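Local coordinates for protein adenylate kinase (Thermus thermophilus, PDB 3CM0) that catalyses the reversible transfer of the terminal phosphate between ATP and AMP, giving two ADP, and so helps balance the cell's adenine nucleotides, at residues 13-18 against 117-122; 84-89 against 152-157. One frame throughout, in Å; residues are numbered along the deposited sequence.

Interaction 1: residues 13-18 against 117-122; sequences PGAGKG and EELVRR
Arg122 and Leu119 lie about one turn apart on helix 116-130, and both reach Gly14 in the P-loop. The sequence around Gly14 is the Walker A motif, predicted to bind ATP. Arg122 makes the polar half of the contact. Its NH1 donates a hydrogen bond to Gly14 O over 3.0 Å. The N-H...O angle is 158°, so the bond is fairly straight. Gly14 O sits at the edge of the guanidinium and in its plane. NH1 in turn lies in the carbonyl plane of Gly14. The Arg122 side chain is fully extended from CG to NE. Its first torsion, -69°, puts CG opposite the carbonyl carbon, and the straight chain then carries the guanidinium across to the loop. On the way Arg122 CD comes within 3.5 Å of Gly14 O, so the chain also touches the oxygen that its end holds.

Leu119 makes the apolar half with one methyl. Leu119 CD2 lies 3.5 Å from Gly14 C and 3.6 Å from Pro13 O. Leu119 CD2 is also 3.7 Å from Ala15 N and 4.2 Å from Ala15 CB, the nearest side-chain atom in the loop 13-18. In this contact the methyl rests mainly on peptide groups; Pro12 and Val114 also touch the side chain. Gly14 has a phi of 92°, where a beta carbon would jam against the preceding carbonyl. Such a carbon would also press on Leu119 CD2, so glycine suits the site on both counts.

The loop then enters helix 17-28, with Gly16 as N-cap. Lys17 turns from this contact to form a salt bridge with Asp83, and its side chain touches Val112 of strand 104-113. Ala15 rests on Val112 too. Pro13 leans on Leu144 of helix 137-160, while Leu170 packs against Arg122.

Interaction 2: residues 84-89 against 152-157; sequences GFPRTL and EPLVGY
Leu154 points its two methyls into the bend of the loop 84-89, and each finds a different backbone carbonyl. Leu154 CD1 is 3.5 Å from Pro86 O and also comes near Arg87 O. Leu154 CD2 is 3.7 Å from Thr88 O and lies close to Leu89 N. The first torsion of Leu154, -57°, sets CG beside its backbone N, and from there the fork opens toward the loop. The Pro86 ring borders the fork at longer range, with Pro86 CG 4.5 Å from Leu154 CD2. An alanine in place of Leu154 would probably leave a gap beside the Pro86 and Thr88 carbonyls and take away the methyls that pack on Pro86 and Leu89.

Leu89 reaches the other way, toward the helix. Leu89 CD1 is 3.7 Å from Tyr157 CB and equally near Tyr157 CD1 of the ring. The two side chains meet at a slant rather than squarely. The same Leu89 methyl, CD1, lies 3.8 Å from Pro153 O. Leu89 CD1 is also 4.4 Å from Leu154 CD2, so the two leucines meet through one methyl each. The hydroxyl of Tyr157 serves another purpose, a hydrogen bond with Asp96.

The loop has its own ties. The peptide before Pro86 is cis. Arg87 NH1 donates to Gly84 O over 3.1 Å, a bent bond at 137° with the donor tilted from the carbonyl plane. Thr88 is the N-cap of helix 89-101, and its OG1 is bonded to Gln91 N.

Gly84, Phe85, Pro86 and Arg87 are predicted to bind AMP. Residues 84-89 and 152-157 share no hydrogen bond or salt bridge, so the two are held by shape and by methyl contacts. The polar groups of Arg87 and Thr88 are used on the loop side instead.

Interaction 1 includes the P-loop, predicted to bind ATP, and interaction 2 a loop predicted to bind AMP. Their centres are 19 Å apart, and their nearest atoms are about 4 Å apart without touching. Asp83 ends strand 79-83 just before Gly84, so the Lys17 salt bridge reaches the strand end from which the loop 84-89 starts. Helix 137-160 meets both. Its Leu144 touches Pro13, and its 152-157 part packs against the loop 84-89. Its Arg143, also a predicted AMP ligand, lies about 6 Å from Pro13 between side chains. Helix 116-130 of interaction 1 runs on into the mobile LID.

Interaction 1: residues 13-18 against 117-122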
ATOM      1  N   PRO A  13       4.560   8.752  -4.039  1.00 22.76           N
ATOM      2  CA  PRO A  13       3.935   9.817  -3.268  1.00 23.31           C
ATOM      3  C   PRO A  13       3.422  10.784  -4.331  1.00 25.89           C
ATOM      4  O   PRO A  13       4.097  11.000  -5.358  1.00 26.63           O
ATOM      5  CB  PRO A  13       5.107  10.424  -2.514  1.00 27.66           C
ATOM      6  CG  PRO A  13       6.017   9.282  -2.312  1.00 32.23           C
ATOM      7  CD  PRO A  13       5.948   8.518  -3.617  1.00 19.88           C
ATOM      8  N   GLY A  14       2.237  11.340  -4.109  1.00 25.76           N
ATOM      9  CA  GLY A  14       1.698  12.299  -5.060  1.00 30.71           C
ATOM     10  C   GLY A  14       0.814  11.699  -6.140  1.00 29.12           C
ATOM     11  O   GLY A  14       0.213  12.431  -6.933  1.00 29.05           O
ATOM     12  N   ALA A  15       0.734  10.378  -6.196  1.00 25.81           N
ATOM     13  CA  ALA A  15      -0.117   9.731  -7.202  1.00 22.60           C
ATOM     14  C   ALA A  15      -1.546   9.544  -6.682  1.00 27.89           C
ATOM     15  O   ALA A  15      -2.444   9.191  -7.445  1.00 30.05           O
ATOM     16  CB  ALA A  15       0.497   8.364  -7.624  1.00 23.41           C
ATOM     17  N   GLY A  16      -1.755   9.807  -5.392  1.00 30.23           N
ATOM     18  CA  GLY A  16      -3.077   9.656  -4.782  1.00 29.59           C
ATOM     19  C   GLY A  16      -3.593   8.222  -4.724  1.00 26.93           C
ATOM     20  O   GLY A  16      -4.797   7.986  -4.720  1.00 27.27           O
ATOM     21  N   LYS A  17      -2.691   7.250  -4.651  1.00 19.47           N
ATOM     22  CA  LYS A  17      -3.135   5.859  -4.633  1.00 17.87           C
ATOM     23  C   LYS A  17      -3.868   5.503  -3.338  1.00 18.99           C
ATOM     24  O   LYS A  17      -4.753   4.668  -3.346  1.00 19.76           O
ATOM     25  CB  LYS A  17      -1.953   4.894  -4.818  1.00 23.37           C
ATOM     26  CG  LYS A  17      -1.019   4.830  -3.624  1.00 27.98           C
ATOM     27  CD  LYS A  17      -0.367   3.470  -3.505  1.00 26.69           C
ATOM     28  CE  LYS A  17       0.860   3.512  -2.601  1.00 32.40           C
ATOM     29  NZ  LYS A  17       0.545   3.999  -1.234  1.00 46.88           N
ATOM     30  N   GLY A  18      -3.500   6.140  -2.231  1.00 18.09           N
ATOM     31  CA  GLY A  18      -4.166   5.842  -0.969  1.00 23.25           C
ATOM     32  C   GLY A  18      -5.625   6.251  -0.982  1.00 26.93           C
ATOM     33  O   GLY A  18      -6.509   5.551  -0.482  1.00 21.51           O
ATOM     34  N   GLU A 117       7.215  14.852 -13.916  1.00 15.30           N
ATOM     35  CA  GLU A 117       7.066  16.302 -13.840  1.00 22.42           C
ATOM     36  C   GLU A 117       5.752  16.693 -13.139  1.00 18.90           C
ATOM     37  O   GLU A 117       5.703  17.677 -12.401  1.00 18.87           O
ATOM     38  CB  GLU A 117       7.139  16.917 -15.251  1.00 23.15           C
ATOM     39  CG  GLU A 117       6.186  16.258 -16.249  1.00 32.03           C
ATOM     40  CD  GLU A 117       6.803  15.111 -17.087  1.00 38.04           C
ATOM     41  OE1 GLU A 117       7.467  14.179 -16.547  1.00 27.94           O
ATOM     42  OE2 GLU A 117       6.599  15.146 -18.315  1.00 33.86           O
ATOM     43  N   GLU A 118       4.686  15.929 -13.354  1.00 14.62           N
ATOM     44  CA  GLU A 118       3.409  16.220 -12.716  1.00 15.01           C
ATOM     45  C   GLU A 118       3.464  15.859 -11.222  1.00 15.64           C
ATOM     46  O   GLU A 118       2.895  16.573 -10.361  1.00 16.13           O
ATOM     47  CB  GLU A 118       2.259  15.426 -13.389  1.00 15.64           C
ATOM     48  CG  GLU A 118       1.999  15.885 -14.853  1.00 22.59           C
ATOM     49  CD  GLU A 118       1.463  17.313 -14.939  1.00 28.95           C
ATOM     50  OE1 GLU A 118       1.151  17.899 -13.885  1.00 21.58           O
ATOM     51  OE2 GLU A 118       1.335  17.854 -16.064  1.00 24.28           O
ATOM     52  N   LEU A 119       4.104  14.741 -10.906  1.00 15.67           N
ATOM     53  CA  LEU A 119       4.187  14.391  -9.479  1.00 18.66           C
ATOM     54  C   LEU A 119       4.941  15.499  -8.744  1.00 19.31           C
ATOM     55  O   LEU A 119       4.520  15.948  -7.673  1.00 18.85           O
ATOM     56  CB  LEU A 119       4.929  13.093  -9.292  1.00 16.41           C
ATOM     57  CG  LEU A 119       4.245  11.799  -9.718  1.00 22.39           C
ATOM     58  CD1 LEU A 119       5.285  10.698  -9.730  1.00 20.76           C
ATOM     59  CD2 LEU A 119       3.108  11.468  -8.767  1.00 24.42           C
ATOM     60  N   VAL A 120       6.059  15.943  -9.309  1.00 14.83           N
ATOM     61  CA  VAL A 120       6.832  17.004  -8.675  1.00 17.52           C
ATOM     62  C   VAL A 120       6.016  18.289  -8.538  1.00 23.31           C
ATOM     63  O   VAL A 120       6.000  18.926  -7.476  1.00 21.48           O
ATOM     64  CB  VAL A 120       8.110  17.305  -9.485  1.00 19.37           C
ATOM     65  CG1 VAL A 120       8.831  18.505  -8.877  1.00 20.08           C
ATOM     66  CG2 VAL A 120       9.014  16.090  -9.507  1.00 18.68           C
ATOM     67  N   ARG A 121       5.318  18.686  -9.603  1.00 19.24           N
ATOM     68  CA  ARG A 121       4.504  19.897  -9.533  1.00 21.33           C
ATOM     69  C   ARG A 121       3.467  19.791  -8.418  1.00 18.08           C
ATOM     70  O   ARG A 121       3.280  20.728  -7.627  1.00 22.07           O
ATOM     71  CB  ARG A 121       3.759  20.143 -10.861  1.00 21.20           C
ATOM     72  CG  ARG A 121       4.627  20.601 -11.986  1.00 26.85           C
ATOM     73  CD  ARG A 121       3.813  20.611 -13.280  1.00 26.55           C
ATOM     74  NE  ARG A 121       3.069  21.856 -13.459  1.00 46.54           N
ATOM     75  CZ  ARG A 121       1.803  21.925 -13.856  1.00 44.29           C
ATOM     76  NH1 ARG A 121       1.120  20.816 -14.114  1.00 48.89           N
ATOM     77  NH2 ARG A 121       1.220  23.107 -14.007  1.00 45.03           N
ATOM     78  N   ARG A 122       2.795  18.653  -8.355  1.00 19.57           N
ATOM     79  CA  ARG A 122       1.762  18.432  -7.346  1.00 18.85           C
ATOM     80  C   ARG A 122       2.305  18.539  -5.945  1.00 23.40           C
ATOM     81  O   ARG A 122       1.749  19.283  -5.117  1.00 24.61           O
ATOM     82  CB  ARG A 122       1.161  17.049  -7.471  1.00 22.57           C
ATOM     83  CG  ARG A 122       0.336  16.839  -8.688  1.00 30.78           C
ATOM     84  CD  ARG A 122      -0.188  15.427  -8.718  1.00 34.22           C
ATOM     85  NE  ARG A 122      -1.003  15.215  -9.911  1.00 37.56           N
ATOM     86  CZ  ARG A 122      -1.563  14.059 -10.227  1.00 36.29           C
ATOM     87  NH1 ARG A 122      -1.402  12.999  -9.445  1.00 32.57           N
ATOM     88  NH2 ARG A 122      -2.278  13.964 -11.335  1.00 42.82           N
TER

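Interaction 2: residues 84-89 against 152-157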
ATOM      1  N   GLY A  84       0.321   0.212   1.110  1.00 26.76           N
ATOM      2  CA  GLY A  84       1.465   0.421   1.978  1.00 31.22           C
ATOM      3  C   GLY A  84       2.110  -0.902   2.400  1.00 38.64           C
ATOM      4  O   GLY A  84       3.003  -0.917   3.264  1.00 33.85           O
ATOM      5  N   PHE A  85       1.636  -2.005   1.803  1.00 32.17           N
ATOM      6  CA  PHE A  85       2.140  -3.357   2.055  1.00 22.95           C
ATOM      7  C   PHE A  85       1.822  -4.229   0.823  1.00 18.70           C
ATOM      8  O   PHE A  85       0.751  -4.110   0.243  1.00 17.10           O
ATOM      9  CB  PHE A  85       1.489  -3.966   3.313  1.00 21.37           C
ATOM     10  CG  PHE A  85       2.104  -5.255   3.751  1.00 20.32           C
ATOM     11  CD1 PHE A  85       1.627  -6.460   3.269  1.00 16.97           C
ATOM     12  CD2 PHE A  85       3.187  -5.262   4.630  1.00 19.49           C
ATOM     13  CE1 PHE A  85       2.216  -7.669   3.645  1.00 20.04           C
ATOM     14  CE2 PHE A  85       3.782  -6.463   5.009  1.00 18.89           C
ATOM     15  CZ  PHE A  85       3.294  -7.665   4.516  1.00 17.00           C
ATOM     16  N   PRO A  86       2.758  -5.116   0.396  1.00 12.71           N
ATOM     17  CA  PRO A  86       4.081  -5.350   0.985  1.00 12.77           C
ATOM     18  C   PRO A  86       5.068  -4.238   0.669  1.00 12.05           C
ATOM     19  O   PRO A  86       4.866  -3.463  -0.263  1.00 16.39           O
ATOM     20  CB  PRO A  86       4.530  -6.687   0.361  1.00 11.61           C
ATOM     21  CG  PRO A  86       3.958  -6.631  -1.013  1.00 11.94           C
ATOM     22  CD  PRO A  86       2.522  -6.003  -0.757  1.00 13.21           C
ATOM     23  N   ARG A  87       6.120  -4.165   1.484  1.00 14.94           N
ATOM     24  CA  ARG A  87       7.172  -3.178   1.287  1.00 19.24           C
ATOM     25  C   ARG A  87       8.421  -3.882   0.763  1.00 20.61           C
ATOM     26  O   ARG A  87       9.249  -3.269   0.120  1.00 20.04           O
ATOM     27  CB  ARG A  87       7.509  -2.466   2.608  1.00 16.10           C
ATOM     28  CG  ARG A  87       6.407  -1.547   3.128  1.00 21.78           C
ATOM     29  CD  ARG A  87       6.795  -0.949   4.487  1.00 32.89           C
ATOM     30  NE  ARG A  87       6.773  -1.918   5.594  1.00 36.15           N
ATOM     31  CZ  ARG A  87       5.671  -2.335   6.220  1.00 40.77           C
ATOM     32  NH1 ARG A  87       4.474  -1.888   5.868  1.00 34.81           N
ATOM     33  NH2 ARG A  87       5.767  -3.200   7.221  1.00 52.16           N
ATOM     34  N   THR A  88       8.554  -5.169   1.045  1.00 20.08           N
ATOM     35  CA  THR A  88       9.726  -5.915   0.602  1.00 17.45           C
ATOM     36  C   THR A  88       9.343  -7.165  -0.154  1.00 19.59           C
ATOM     37  O   THR A  88       8.234  -7.661  -0.051  1.00 16.70           O
ATOM     38  CB  THR A  88      10.574  -6.383   1.781  1.00 19.72           C
ATOM     39  OG1 THR A  88       9.846  -7.403   2.497  1.00 15.88           O
ATOM     40  CG2 THR A  88      10.866  -5.218   2.746  1.00 21.28           C
ATOM     41  N   LEU A  89      10.290  -7.707  -0.901  1.00 13.63           N
ATOM     42  CA  LEU A  89      10.033  -8.938  -1.627  1.00 13.40           C
ATOM     43  C   LEU A  89       9.732 -10.092  -0.676  1.00 15.07           C
ATOM     44  O   LEU A  89       8.906 -10.933  -0.958  1.00 14.09           O
ATOM     45  CB  LEU A  89      11.275  -9.253  -2.490  1.00 21.54           C
ATOM     46  CG  LEU A  89      11.132 -10.120  -3.726  1.00 22.68           C
ATOM     47  CD1 LEU A  89       9.994  -9.599  -4.599  1.00 18.68           C
ATOM     48  CD2 LEU A  89      12.497 -10.094  -4.523  1.00 19.27           C
ATOM     49  N   GLU A 152      10.714  -1.236  -7.593  1.00 17.37           N
ATOM     50  CA  GLU A 152      10.974  -2.009  -8.797  1.00 19.92           C
ATOM     51  C   GLU A 152      10.956  -3.554  -8.610  1.00 13.97           C
ATOM     52  O   GLU A 152      10.423  -4.264  -9.466  1.00 14.40           O
ATOM     53  CB  GLU A 152      12.311  -1.575  -9.405  1.00 24.67           C
ATOM     54  CG  GLU A 152      12.622  -2.293 -10.681  1.00 36.36           C
ATOM     55  CD  GLU A 152      14.087  -2.193 -11.019  1.00 59.51           C
ATOM     56  OE1 GLU A 152      14.629  -1.068 -10.908  1.00 59.73           O
ATOM     57  OE2 GLU A 152      14.692  -3.227 -11.389  1.00 61.98           O
ATOM     58  N   PRO A 153      11.557  -4.089  -7.521  1.00 14.98           N
ATOM     59  CA  PRO A 153      11.554  -5.541  -7.315  1.00 16.78           C
ATOM     60  C   PRO A 153      10.131  -6.062  -7.134  1.00 13.35           C
ATOM     61  O   PRO A 153       9.839  -7.153  -7.552  1.00 13.80           O
ATOM     62  CB  PRO A 153      12.421  -5.732  -6.056  1.00 15.85           C
ATOM     63  CG  PRO A 153      13.313  -4.485  -6.076  1.00 19.92           C
ATOM     64  CD  PRO A 153      12.353  -3.418  -6.468  1.00 16.64           C
ATOM     65  N   LEU A 154       9.248  -5.264  -6.529  1.00 11.31           N
ATOM     66  CA  LEU A 154       7.852  -5.702  -6.373  1.00 12.63           C
ATOM     67  C   LEU A 154       7.135  -5.672  -7.706  1.00  9.72           C
ATOM     68  O   LEU A 154       6.313  -6.536  -8.014  1.00 12.80           O
ATOM     69  CB  LEU A 154       7.102  -4.803  -5.391  1.00 15.49           C
ATOM     70  CG  LEU A 154       7.731  -4.727  -4.004  1.00 15.04           C
ATOM     71  CD1 LEU A 154       6.910  -3.743  -3.141  1.00 20.23           C
ATOM     72  CD2 LEU A 154       7.711  -6.101  -3.361  1.00 20.09           C
ATOM     73  N   VAL A 155       7.401  -4.644  -8.508  1.00 10.75           N
ATOM     74  CA  VAL A 155       6.762  -4.577  -9.818  1.00 12.34           C
ATOM     75  C   VAL A 155       7.163  -5.816 -10.645  1.00 12.64           C
ATOM     76  O   VAL A 155       6.330  -6.440 -11.288  1.00 14.36           O
ATOM     77  CB  VAL A 155       7.172  -3.272 -10.546  1.00 14.81           C
ATOM     78  CG1 VAL A 155       6.615  -3.275 -11.957  1.00 18.36           C
ATOM     79  CG2 VAL A 155       6.648  -2.080  -9.767  1.00 20.96           C
ATOM     80  N   GLY A 156       8.447  -6.173 -10.617  1.00 17.13           N
ATOM     81  CA  GLY A 156       8.907  -7.344 -11.350  1.00 13.42           C
ATOM     82  C   GLY A 156       8.275  -8.631 -10.844  1.00 11.79           C
ATOM     83  O   GLY A 156       7.902  -9.505 -11.624  1.00 14.45           O
ATOM     84  N   TYR A 157       8.146  -8.730  -9.526  1.00  9.48           N
ATOM     85  CA  TYR A 157       7.544  -9.908  -8.892  1.00 11.82           C
ATOM     86  C   TYR A 157       6.101 -10.109  -9.359  1.00  9.49           C
ATOM     87  O   TYR A 157       5.675 -11.212  -9.749  1.00 10.26           O
ATOM     88  CB  TYR A 157       7.549  -9.708  -7.383  1.00 12.71           C
ATOM     89  CG  TYR A 157       6.948 -10.856  -6.633  1.00 10.83           C
ATOM     90  CD1 TYR A 157       7.703 -11.991  -6.334  1.00 13.22           C
ATOM     91  CD2 TYR A 157       5.620 -10.815  -6.208  1.00 11.29           C
ATOM     92  CE1 TYR A 157       7.149 -13.063  -5.616  1.00 12.47           C
ATOM     93  CE2 TYR A 157       5.052 -11.898  -5.498  1.00 12.16           C
ATOM     94  CZ  TYR A 157       5.827 -13.007  -5.206  1.00 17.03           C
ATOM     95  OH  TYR A 157       5.276 -14.039  -4.483  1.00 14.09           O
TER